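Local coordinates for Lin0012 protein (Listeria innocua, PDB 3K17) that probably phosphorylates phosphomevalonate with ATP, the second step in making isopentenyl diphosphate from mevalonate, at residues A[82-87]-A[190-195]; A[245-250]-A[282-287]; A[301-306]-A[333-338]. All coordinates share one frame; numbering follows the deposited sequence.

Interaction 1 (A[82-87]-A[190-195]); sequences INIATT and KSLEWF
On the helix whose Ile84 and Thr87 meet Leu192, Ile82 O is gripped twice from within helix 76-91. Thr86 N reaches it as the regular helix bond, and Thr86 OG1 donates at 2.8 Å from the opposite face of the carbonyl plane. Across the gap everything depends on one leucine. Leu192 pushes CD2 against Ile84 CG1 at 3.7 Å, and the same methyl lies 3.5 Å from Ile84 O. The other branch, CD1, sits 3.9 Å from Ile84 CD1, with the two side chains crossing at about a right angle. Ile84 CG1 stands opposite its own backbone N (chi1 -168°), and the extended second torsion (chi2 176°) carries CD1 on to the leucine although the bond leaving the backbone does not aim there. Thr87 adds CG2, 3.9 Å from Leu192 CD2, while its OG1 turns to Tyr189 O of the second subunit for a hydrogen bond.

Leu192 is the first residue of helix 192-197. Just before it, Ser191 is the N-cap, its OG taking the N-H of Trp194 at 3.0 Å. Leu150 of helix 141-156 touches both Ile84 and Leu192, and so does Ala188 of the second subunit. With only methyl and methylene groups meeting between the side chains, the join rests on apolar burial at the subunit interface; the Thr86 pair and the Ser191 cap each stay on one side of it, and the Thr87 bond goes to the neighbouring subunit.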
loop_
_atom_site.group_PDB
_atom_site.type_symbol
_atom_site.label_atom_id
_atom_site.label_comp_id
_atom_site.label_asym_id
_atom_site.label_seq_id
_atom_site.Cartn_x
_atom_site.Cartn_y
_atom_site.Cartn_z
ATOM N N ILE A 82 -19.447 -21.472 -5.597
ATOM C CA ILE A 82 -20.057 -21.683 -4.289
ATOM C C ILE A 82 -20.824 -20.432 -3.847
ATOM O O ILE A 82 -21.927 -20.520 -3.298
ATOM C CB ILE A 82 -18.967 -22.026 -3.228
ATOM C CG1 ILE A 82 -18.450 -23.442 -3.467
ATOM C CG2 ILE A 82 -19.527 -21.879 -1.816
ATOM C CD1 ILE A 82 -17.242 -23.811 -2.617
ATOM N N ASN A 83 -20.241 -19.264 -4.096
ATOM C CA ASN A 83 -20.872 -18.007 -3.708
ATOM C C ASN A 83 -22.157 -17.739 -4.496
ATOM O O ASN A 83 -23.184 -17.368 -3.924
ATOM C CB ASN A 83 -19.874 -16.853 -3.878
ATOM C CG ASN A 83 -18.752 -16.895 -2.834
ATOM O OD1 ASN A 83 -17.612 -16.474 -3.089
ATOM N ND2 ASN A 83 -19.076 -17.404 -1.654
ATOM N N ILE A 84 -22.110 -17.933 -5.806
ATOM C CA ILE A 84 -23.296 -17.701 -6.610
ATOM C C ILE A 84 -24.373 -18.748 -6.295
ATOM O O ILE A 84 -25.558 -18.430 -6.276
ATOM C CB ILE A 84 -22.966 -17.723 -8.118
ATOM C CG1 ILE A 84 -24.150 -17.180 -8.915
ATOM C CG2 ILE A 84 -22.643 -19.145 -8.560
ATOM C CD1 ILE A 84 -23.880 -17.072 -10.405
ATOM N N ALA A 85 -23.969 -19.988 -6.032
ATOM C CA ALA A 85 -24.949 -21.029 -5.717
ATOM C C ALA A 85 -25.623 -20.686 -4.386
ATOM O O ALA A 85 -26.836 -20.845 -4.216
ATOM C CB ALA A 85 -24.273 -22.378 -5.630
ATOM N N THR A 86 -24.820 -20.200 -3.449
ATOM C CA THR A 86 -25.304 -19.812 -2.136
ATOM C C THR A 86 -26.313 -18.671 -2.242
ATOM O O THR A 86 -27.354 -18.695 -1.591
ATOM C CB THR A 86 -24.123 -19.378 -1.234
ATOM O OG1 THR A 86 -23.333 -20.529 -0.902
ATOM C CG2 THR A 86 -24.623 -18.707 0.029
ATOM N N THR A 87 -25.995 -17.665 -3.053
ATOM C CA THR A 87 -26.889 -16.534 -3.239
ATOM C C THR A 87 -28.182 -16.996 -3.919
ATOM O O THR A 87 -29.265 -16.492 -3.613
ATOM C CB THR A 87 -26.230 -15.431 -4.089
ATOM O OG1 THR A 87 -25.168 -14.831 -3.336
ATOM C CG2 THR A 87 -27.253 -14.350 -4.477
ATOM N N LYS A 190 -29.443 -6.037 -12.221
ATOM C CA LYS A 190 -30.453 -7.096 -12.128
ATOM C C LYS A 190 -30.048 -8.112 -11.072
ATOM O O LYS A 190 -28.865 -8.374 -10.891
ATOM C CB LYS A 190 -30.621 -7.808 -13.476
ATOM C CG LYS A 190 -31.257 -6.953 -14.569
ATOM C CD LYS A 190 -32.725 -6.677 -14.249
ATOM C CE LYS A 190 -33.418 -5.890 -15.358
ATOM N NZ LYS A 190 -34.854 -5.627 -15.033
ATOM N N SER A 191 -31.022 -8.684 -10.371
ATOM C CA SER A 191 -30.707 -9.677 -9.355
ATOM C C SER A 191 -30.410 -11.008 -10.033
ATOM O O SER A 191 -30.722 -11.205 -11.212
ATOM C CB SER A 191 -31.873 -9.867 -8.385
ATOM O OG SER A 191 -32.896 -10.667 -8.968
ATOM N N LEU A 192 -29.800 -11.915 -9.284
ATOM C CA LEU A 192 -29.482 -13.235 -9.792
ATOM C C LEU A 192 -30.802 -13.972 -10.071
ATOM O O LEU A 192 -30.919 -14.726 -11.041
ATOM C CB LEU A 192 -28.660 -13.995 -8.750
ATOM C CG LEU A 192 -28.248 -15.421 -9.105
ATOM C CD1 LEU A 192 -27.390 -15.399 -10.357
ATOM C CD2 LEU A 192 -27.500 -16.041 -7.936
ATOM N N GLU A 193 -31.798 -13.741 -9.220
ATOM C CA GLU A 193 -33.099 -14.390 -9.383
ATOM C C GLU A 193 -33.738 -13.993 -10.707
ATOM O O GLU A 193 -34.394 -14.805 -11.355
ATOM C CB GLU A 193 -34.039 -14.020 -8.231
ATOM C CG GLU A 193 -35.405 -14.697 -8.327
ATOM C CD GLU A 193 -36.320 -14.356 -7.160
ATOM O OE1 GLU A 193 -36.448 -13.154 -6.844
ATOM O OE2 GLU A 193 -36.914 -15.289 -6.567
ATOM N N TRP A 194 -33.536 -12.743 -11.105
ATOM C CA TRP A 194 -34.079 -12.240 -12.358
ATOM C C TRP A 194 -33.381 -12.924 -13.533
ATOM O O TRP A 194 -34.006 -13.240 -14.547
ATOM C CB TRP A 194 -33.873 -10.724 -12.453
ATOM C CG TRP A 194 -34.427 -10.119 -13.704
ATOM C CD1 TRP A 194 -35.696 -9.652 -13.904
ATOM C CD2 TRP A 194 -33.746 -9.974 -14.953
ATOM N NE1 TRP A 194 -35.848 -9.226 -15.206
ATOM C CE2 TRP A 194 -34.665 -9.413 -15.871
ATOM C CE3 TRP A 194 -32.445 -10.265 -15.389
ATOM C CZ2 TRP A 194 -34.324 -9.139 -17.197
ATOM C CZ3 TRP A 194 -32.106 -9.993 -16.711
ATOM C CH2 TRP A 194 -33.044 -9.434 -17.598
ATOM N N PHE A 195 -32.078 -13.144 -13.392
ATOM C CA PHE A 195 -31.294 -13.792 -14.443
ATOM C C PHE A 195 -31.740 -15.230 -14.673
ATOM O O PHE A 195 -31.743 -15.709 -15.807
ATOM C CB PHE A 195 -29.801 -13.786 -14.074
ATOM C CG PHE A 195 -29.050 -12.577 -14.562
ATOM C CD1 PHE A 195 -28.870 -12.362 -15.926
ATOM C CD2 PHE A 195 -28.482 -11.680 -13.660
ATOM C CE1 PHE A 195 -28.129 -11.276 -16.392
ATOM C CE2 PHE A 195 -27.734 -10.583 -14.110
ATOM C CZ PHE A 195 -27.554 -10.380 -15.478
#

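Interaction 2 (A[245-250]-A[282-287]); sequences QHFLTR and QELGTK
Phe247 and Leu284 meet inside an antiparallel helical hairpin of the C-terminal half of this GHMP kinase-family protein, where helix 241-264 runs out and helix 267-288 runs back beside it. The phenylalanine can be followed outward. Its CB aims at the opposite helix but stays clear of it, and the first atom to come near is CG, 4.2 Å from Leu284 CD2. Farther round the ring CD2 lies 3.9 Å from that methyl. CE1, on the other side, is 4.0 Å from Leu284 CD2. At the far end CE2 and CZ close to 3.7 Å from Leu284 CD2.

These near-equal distances mean that a single methyl sits over the middle of one ring face. Leu284 CD2 is 3.7 Å from the centroid of the Phe247 ring and 13° off its normal, a clean CH-pi contact. Both side chains leave their helices toward each other, and CG anti to the backbone N (chi1 165° for Phe247, 174° for Leu284) brings ring and methyl together. Tyr21 and Ala22 also touch the phenylalanine, as do Ile280 and Leu281 one turn away on helix 267-288, and Ile233 and Phe236 of helix 226-239 pack on the leucine.

Toward solvent the hairpin becomes polar. Lys287, whose chain is fully extended beyond CG, crosses His246 at about a right angle. Lys287 NZ and His246 NE2 are not in contact, and if the histidine were protonated the two would probably disfavour each other mildly. The approach that does occur is oblique to the imidazole, with Lys287 NZ 3.9 Å from His246 CD2.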
loop_
_atom_site.group_PDB
_atom_site.type_symbol
_atom_site.label_atom_id
_atom_site.label_comp_id
_atom_site.label_asym_id
_atom_site.label_seq_id
_atom_site.Cartn_x
_atom_site.Cartn_y
_atom_site.Cartn_z
ATOM N N GLN A 245 -13.666 -9.868 -39.451
ATOM C CA GLN A 245 -15.043 -10.082 -39.872
ATOM C C GLN A 245 -15.115 -11.148 -40.963
ATOM O O GLN A 245 -16.094 -11.888 -41.056
ATOM C CB GLN A 245 -15.668 -8.771 -40.367
ATOM C CG GLN A 245 -17.154 -8.883 -40.672
ATOM C CD GLN A 245 -17.957 -9.423 -39.494
ATOM O OE1 GLN A 245 -18.046 -8.788 -38.438
ATOM N NE2 GLN A 245 -18.544 -10.604 -39.673
ATOM N N HIS A 246 -14.074 -11.223 -41.786
ATOM C CA HIS A 246 -14.024 -12.223 -42.851
ATOM C C HIS A 246 -13.961 -13.585 -42.185
ATOM O O HIS A 246 -14.604 -14.540 -42.622
ATOM C CB HIS A 246 -12.779 -12.029 -43.721
ATOM C CG HIS A 246 -12.573 -13.121 -44.726
ATOM N ND1 HIS A 246 -13.469 -13.375 -45.743
ATOM C CD2 HIS A 246 -11.578 -14.030 -44.865
ATOM C CE1 HIS A 246 -13.034 -14.392 -46.466
ATOM N NE2 HIS A 246 -11.890 -14.807 -45.955
ATOM N N PHE A 247 -13.162 -13.664 -41.126
ATOM C CA PHE A 247 -13.016 -14.895 -40.362
ATOM C C PHE A 247 -14.381 -15.328 -39.837
ATOM O O PHE A 247 -14.816 -16.455 -40.070
ATOM C CB PHE A 247 -12.055 -14.679 -39.186
ATOM C CG PHE A 247 -12.118 -15.763 -38.145
ATOM C CD1 PHE A 247 -11.812 -17.079 -38.470
ATOM C CD2 PHE A 247 -12.505 -15.469 -36.842
ATOM C CE1 PHE A 247 -11.894 -18.090 -37.509
ATOM C CE2 PHE A 247 -12.588 -16.470 -35.876
ATOM C CZ PHE A 247 -12.284 -17.780 -36.209
ATOM N N LEU A 248 -15.057 -14.421 -39.137
ATOM C CA LEU A 248 -16.375 -14.711 -38.578
ATOM C C LEU A 248 -17.367 -15.168 -39.642
ATOM O O LEU A 248 -17.975 -16.230 -39.523
ATOM C CB LEU A 248 -16.937 -13.473 -37.869
ATOM C CG LEU A 248 -16.244 -12.987 -36.592
ATOM C CD1 LEU A 248 -16.990 -11.765 -36.061
ATOM C CD2 LEU A 248 -16.227 -14.099 -35.545
ATOM N N THR A 249 -17.537 -14.349 -40.674
ATOM C CA THR A 249 -18.463 -14.660 -41.763
ATOM C C THR A 249 -18.176 -16.043 -42.315
ATOM O O THR A 249 -19.076 -16.867 -42.491
ATOM C CB THR A 249 -18.325 -13.641 -42.904
ATOM O OG1 THR A 249 -18.598 -12.328 -42.399
ATOM C CG2 THR A 249 -19.297 -13.976 -44.045
ATOM N N ARG A 250 -16.902 -16.282 -42.591
ATOM C CA ARG A 250 -16.455 -17.560 -43.120
ATOM C C ARG A 250 -16.784 -18.666 -42.108
ATOM O O ARG A 250 -17.258 -19.744 -42.471
ATOM C CB ARG A 250 -14.947 -17.497 -43.367
ATOM C CG ARG A 250 -14.406 -18.653 -44.169
ATOM C CD ARG A 250 -14.624 -18.451 -45.661
ATOM N NE ARG A 250 -14.543 -19.730 -46.355
ATOM C CZ ARG A 250 -15.489 -20.656 -46.291
ATOM N NH1 ARG A 250 -16.583 -20.437 -45.575
ATOM N NH2 ARG A 250 -15.338 -21.808 -46.925
ATOM N N GLN A 282 -6.043 -21.131 -39.492
ATOM C CA GLN A 282 -4.650 -20.977 -39.896
ATOM C C GLN A 282 -4.489 -19.547 -40.397
ATOM O O GLN A 282 -3.509 -18.874 -40.086
ATOM C CB GLN A 282 -4.296 -21.939 -41.038
ATOM C CG GLN A 282 -4.348 -23.421 -40.698
ATOM C CD GLN A 282 -3.918 -24.295 -41.869
ATOM O OE1 GLN A 282 -4.499 -24.234 -42.954
ATOM N NE2 GLN A 282 -2.898 -25.111 -41.653
ATOM N N GLU A 283 -5.468 -19.097 -41.176
ATOM C CA GLU A 283 -5.464 -17.752 -41.739
ATOM C C GLU A 283 -5.478 -16.713 -40.625
ATOM O O GLU A 283 -4.685 -15.769 -40.625
ATOM C CB GLU A 283 -6.691 -17.554 -42.629
ATOM C CG GLU A 283 -6.853 -18.608 -43.709
ATOM C CD GLU A 283 -5.795 -18.511 -44.790
ATOM O OE1 GLU A 283 -5.707 -19.444 -45.621
ATOM O OE2 GLU A 283 -5.059 -17.500 -44.816
ATOM N N LEU A 284 -6.400 -16.890 -39.682
ATOM C CA LEU A 284 -6.528 -15.978 -38.555
ATOM C C LEU A 284 -5.206 -15.893 -37.806
ATOM O O LEU A 284 -4.739 -14.803 -37.475
ATOM C CB LEU A 284 -7.636 -16.457 -37.605
ATOM C CG LEU A 284 -7.794 -15.679 -36.294
ATOM C CD1 LEU A 284 -8.044 -14.213 -36.595
ATOM C CD2 LEU A 284 -8.944 -16.259 -35.478
ATOM N N GLY A 285 -4.607 -17.051 -37.547
ATOM C CA GLY A 285 -3.345 -17.087 -36.835
ATOM C C GLY A 285 -2.263 -16.324 -37.571
ATOM O O GLY A 285 -1.479 -15.588 -36.966
ATOM N N THR A 286 -2.228 -16.499 -38.888
ATOM C CA THR A 286 -1.245 -15.836 -39.730
ATOM C C THR A 286 -1.441 -14.329 -39.729
ATOM O O THR A 286 -0.514 -13.576 -39.434
ATOM C CB THR A 286 -1.332 -16.345 -41.183
ATOM O OG1 THR A 286 -0.939 -17.722 -41.231
ATOM C CG2 THR A 286 -0.427 -15.521 -42.097
ATOM N N LYS A 287 -2.650 -13.891 -40.056
ATOM C CA LYS A 287 -2.956 -12.466 -40.106
ATOM C C LYS A 287 -2.742 -11.743 -38.779
ATOM O O LYS A 287 -2.174 -10.651 -38.745
ATOM C CB LYS A 287 -4.397 -12.253 -40.570
ATOM C CG LYS A 287 -4.708 -12.822 -41.943
ATOM C CD LYS A 287 -6.144 -12.517 -42.327
ATOM C CE LYS A 287 -6.515 -13.116 -43.674
ATOM N NZ LYS A 287 -7.925 -12.775 -44.039
#

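Interaction 3 (A[301-306]-A[333-338]); sequences ADSAEN and EKLVNE
Two helices that lie side by side on the four-stranded antiparallel sheet of the C-terminal domain, 295-306 and 329-341, are joined here through one leucine. Leu335 reaches from the second helix and sets its two methyls against the backbone of the first. CD1 comes within 3.3 Å of both Ser303 C and Ala304 N, so it presses on the peptide link between those residues. CD2 lies alongside at 3.8 Å from Ala304 CA and 3.9 Å from Ala304 CB. The leucine side chain leaves its helix toward the other, and CG anti to the backbone N (chi1 176°) brings both methyls to it. The small alanine and serine side chains probably let the helices come close: Ala304 CA and Leu335 CA are 6.2 Å apart.

Ser303 meets the leucine too, its OG 3.6 Å from Leu335 CD1, a van der Waals contact of the oxygen with the methyl. The hydroxyl turns back along its own helix to hydrogen-bond Glu299 O, its main partner, with Leu300 O sharing the same hydrogen, and it accepts a weak bond from Trp339 NE1 on the helix of the leucine.

On the sheet side of the pair, Ala324 of strand 321-326 touches both Ala304 and Leu335, while Ser326 also packs on Leu335, so the leucine is wedged between helix and sheet. On a different side of helix 295-306, Asp302 and Glu305 form salt bridges to Arg278 of helix 267-288. Helices packed together on one face of an antiparallel sheet with strand order 2-3-1-4 are typical of the ferredoxin-like fold that GHMP kinases have as their C-terminal domain.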
loop_
_atom_site.group_PDB
_atom_site.type_symbol
_atom_site.label_atom_id
_atom_site.label_comp_id
_atom_site.label_asym_id
_atom_site.label_seq_id
_atom_site.Cartn_x
_atom_site.Cartn_y
_atom_site.Cartn_z
ATOM N N ALA A 301 -2.762 -32.522 -37.711
ATOM C CA ALA A 301 -3.851 -32.371 -38.669
ATOM C C ALA A 301 -3.480 -32.892 -40.055
ATOM O O ALA A 301 -4.303 -33.506 -40.729
ATOM C CB ALA A 301 -4.282 -30.907 -38.755
ATOM N N ASP A 302 -2.248 -32.646 -40.488
ATOM C CA ASP A 302 -1.829 -33.129 -41.799
ATOM C C ASP A 302 -1.939 -34.641 -41.887
ATOM O O ASP A 302 -2.468 -35.179 -42.860
ATOM C CB ASP A 302 -0.396 -32.706 -42.107
ATOM C CG ASP A 302 -0.296 -31.246 -42.475
ATOM O OD1 ASP A 302 -1.334 -30.668 -42.860
ATOM O OD2 ASP A 302 0.814 -30.681 -42.395
ATOM N N SER A 303 -1.446 -35.330 -40.864
ATOM C CA SER A 303 -1.506 -36.783 -40.856
ATOM C C SER A 303 -2.957 -37.261 -40.861
ATOM O O SER A 303 -3.280 -38.288 -41.461
ATOM C CB SER A 303 -0.752 -37.331 -39.640
ATOM O OG SER A 303 -1.122 -36.644 -38.458
ATOM N N ALA A 304 -3.835 -36.513 -40.196
ATOM C CA ALA A 304 -5.247 -36.873 -40.156
ATOM C C ALA A 304 -5.813 -36.766 -41.570
ATOM O O ALA A 304 -6.601 -37.601 -42.004
ATOM C CB ALA A 304 -6.003 -35.939 -39.221
ATOM N N GLU A 305 -5.396 -35.730 -42.286
ATOM C CA GLU A 305 -5.858 -35.516 -43.647
ATOM C C GLU A 305 -5.252 -36.519 -44.632
ATOM O O GLU A 305 -5.959 -37.066 -45.477
ATOM C CB GLU A 305 -5.548 -34.081 -44.075
ATOM C CG GLU A 305 -6.442 -33.049 -43.393
ATOM C CD GLU A 305 -6.149 -31.634 -43.841
ATOM O OE1 GLU A 305 -5.775 -31.456 -45.018
ATOM O OE2 GLU A 305 -6.306 -30.697 -43.028
ATOM N N ASN A 306 -3.951 -36.773 -44.514
ATOM C CA ASN A 306 -3.287 -37.718 -45.403
ATOM C C ASN A 306 -3.861 -39.118 -45.246
ATOM O O ASN A 306 -3.819 -39.924 -46.177
ATOM C CB ASN A 306 -1.785 -37.766 -45.122
ATOM C CG ASN A 306 -1.110 -36.435 -45.351
ATOM O OD1 ASN A 306 -1.475 -35.689 -46.260
ATOM N ND2 ASN A 306 -0.109 -36.131 -44.534
ATOM N N GLU A 333 -6.220 -46.011 -36.086
ATOM C CA GLU A 333 -5.070 -46.606 -35.411
ATOM C C GLU A 333 -3.775 -46.236 -36.130
ATOM O O GLU A 333 -2.758 -45.964 -35.489
ATOM C CB GLU A 333 -5.226 -48.127 -35.342
ATOM C CG GLU A 333 -6.493 -48.565 -34.609
ATOM C CD GLU A 333 -6.686 -50.073 -34.602
ATOM O OE1 GLU A 333 -6.524 -50.698 -35.672
ATOM O OE2 GLU A 333 -7.014 -50.629 -33.530
ATOM N N LYS A 334 -3.816 -46.226 -37.459
ATOM C CA LYS A 334 -2.650 -45.856 -38.255
ATOM C C LYS A 334 -2.322 -44.394 -37.982
ATOM O O LYS A 334 -1.155 -44.017 -37.867
ATOM C CB LYS A 334 -2.930 -46.028 -39.752
ATOM C CG LYS A 334 -2.352 -47.293 -40.379
ATOM C CD LYS A 334 -3.059 -48.549 -39.899
ATOM C CE LYS A 334 -2.527 -49.783 -40.622
ATOM N NZ LYS A 334 -2.743 -49.701 -42.097
ATOM N N LEU A 335 -3.363 -43.569 -37.890
ATOM C CA LEU A 335 -3.180 -42.148 -37.624
ATOM C C LEU A 335 -2.529 -41.968 -36.254
ATOM O O LEU A 335 -1.546 -41.242 -36.119
ATOM C CB LEU A 335 -4.525 -41.424 -37.653
ATOM C CG LEU A 335 -4.511 -39.935 -37.293
ATOM C CD1 LEU A 335 -3.618 -39.177 -38.249
ATOM C CD2 LEU A 335 -5.935 -39.394 -37.340
ATOM N N VAL A 336 -3.086 -42.635 -35.249
ATOM C CA VAL A 336 -2.564 -42.567 -33.890
ATOM C C VAL A 336 -1.090 -42.989 -33.832
ATOM O O VAL A 336 -0.292 -42.374 -33.126
ATOM C CB VAL A 336 -3.394 -43.458 -32.937
ATOM C CG1 VAL A 336 -2.685 -43.609 -31.590
ATOM C CG2 VAL A 336 -4.771 -42.835 -32.725
ATOM N N ASN A 337 -0.730 -44.034 -34.572
ATOM C CA ASN A 337 0.653 -44.503 -34.589
ATOM C C ASN A 337 1.571 -43.404 -35.124
ATOM O O ASN A 337 2.671 -43.199 -34.608
ATOM C CB ASN A 337 0.781 -45.771 -35.444
ATOM C CG ASN A 337 2.221 -46.258 -35.558
ATOM O OD1 ASN A 337 2.955 -45.854 -36.459
ATOM N ND2 ASN A 337 2.635 -47.120 -34.629
ATOM N N GLU A 338 1.118 -42.697 -36.155
ATOM C CA GLU A 338 1.899 -41.606 -36.727
ATOM C C GLU A 338 2.048 -40.474 -35.710
ATOM O O GLU A 338 3.128 -39.891 -35.571
ATOM C CB GLU A 338 1.229 -41.080 -37.994
ATOM C CG GLU A 338 1.330 -42.035 -39.168
ATOM C CD GLU A 338 2.766 -42.451 -39.440
ATOM O OE1 GLU A 338 3.623 -41.557 -39.614
ATOM O OE2 GLU A 338 3.039 -43.670 -39.476
#

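Going from the N terminus, interaction 1 closes first and spans the longest stretch: 102 residues, rich in helix, separate 82-87 from 190-195, and the contact ties helix 76-91 to the short helix 192-197. Interaction 2 follows, shutting the hairpin of helices 241-264 and 267-288. Interaction 3 comes last, bringing helix 329-341 back to helix 295-306 after two strands. The three closures run in series, without nesting or crossing. Interactions 1 and 3 lie on opposite sides of the chain's centre, their centres about 47 Å apart. Interactions 2 and 3 are neighbours, about 6 Å between nearest atoms, and helix 295-306 follows helix 267-288 in the chain.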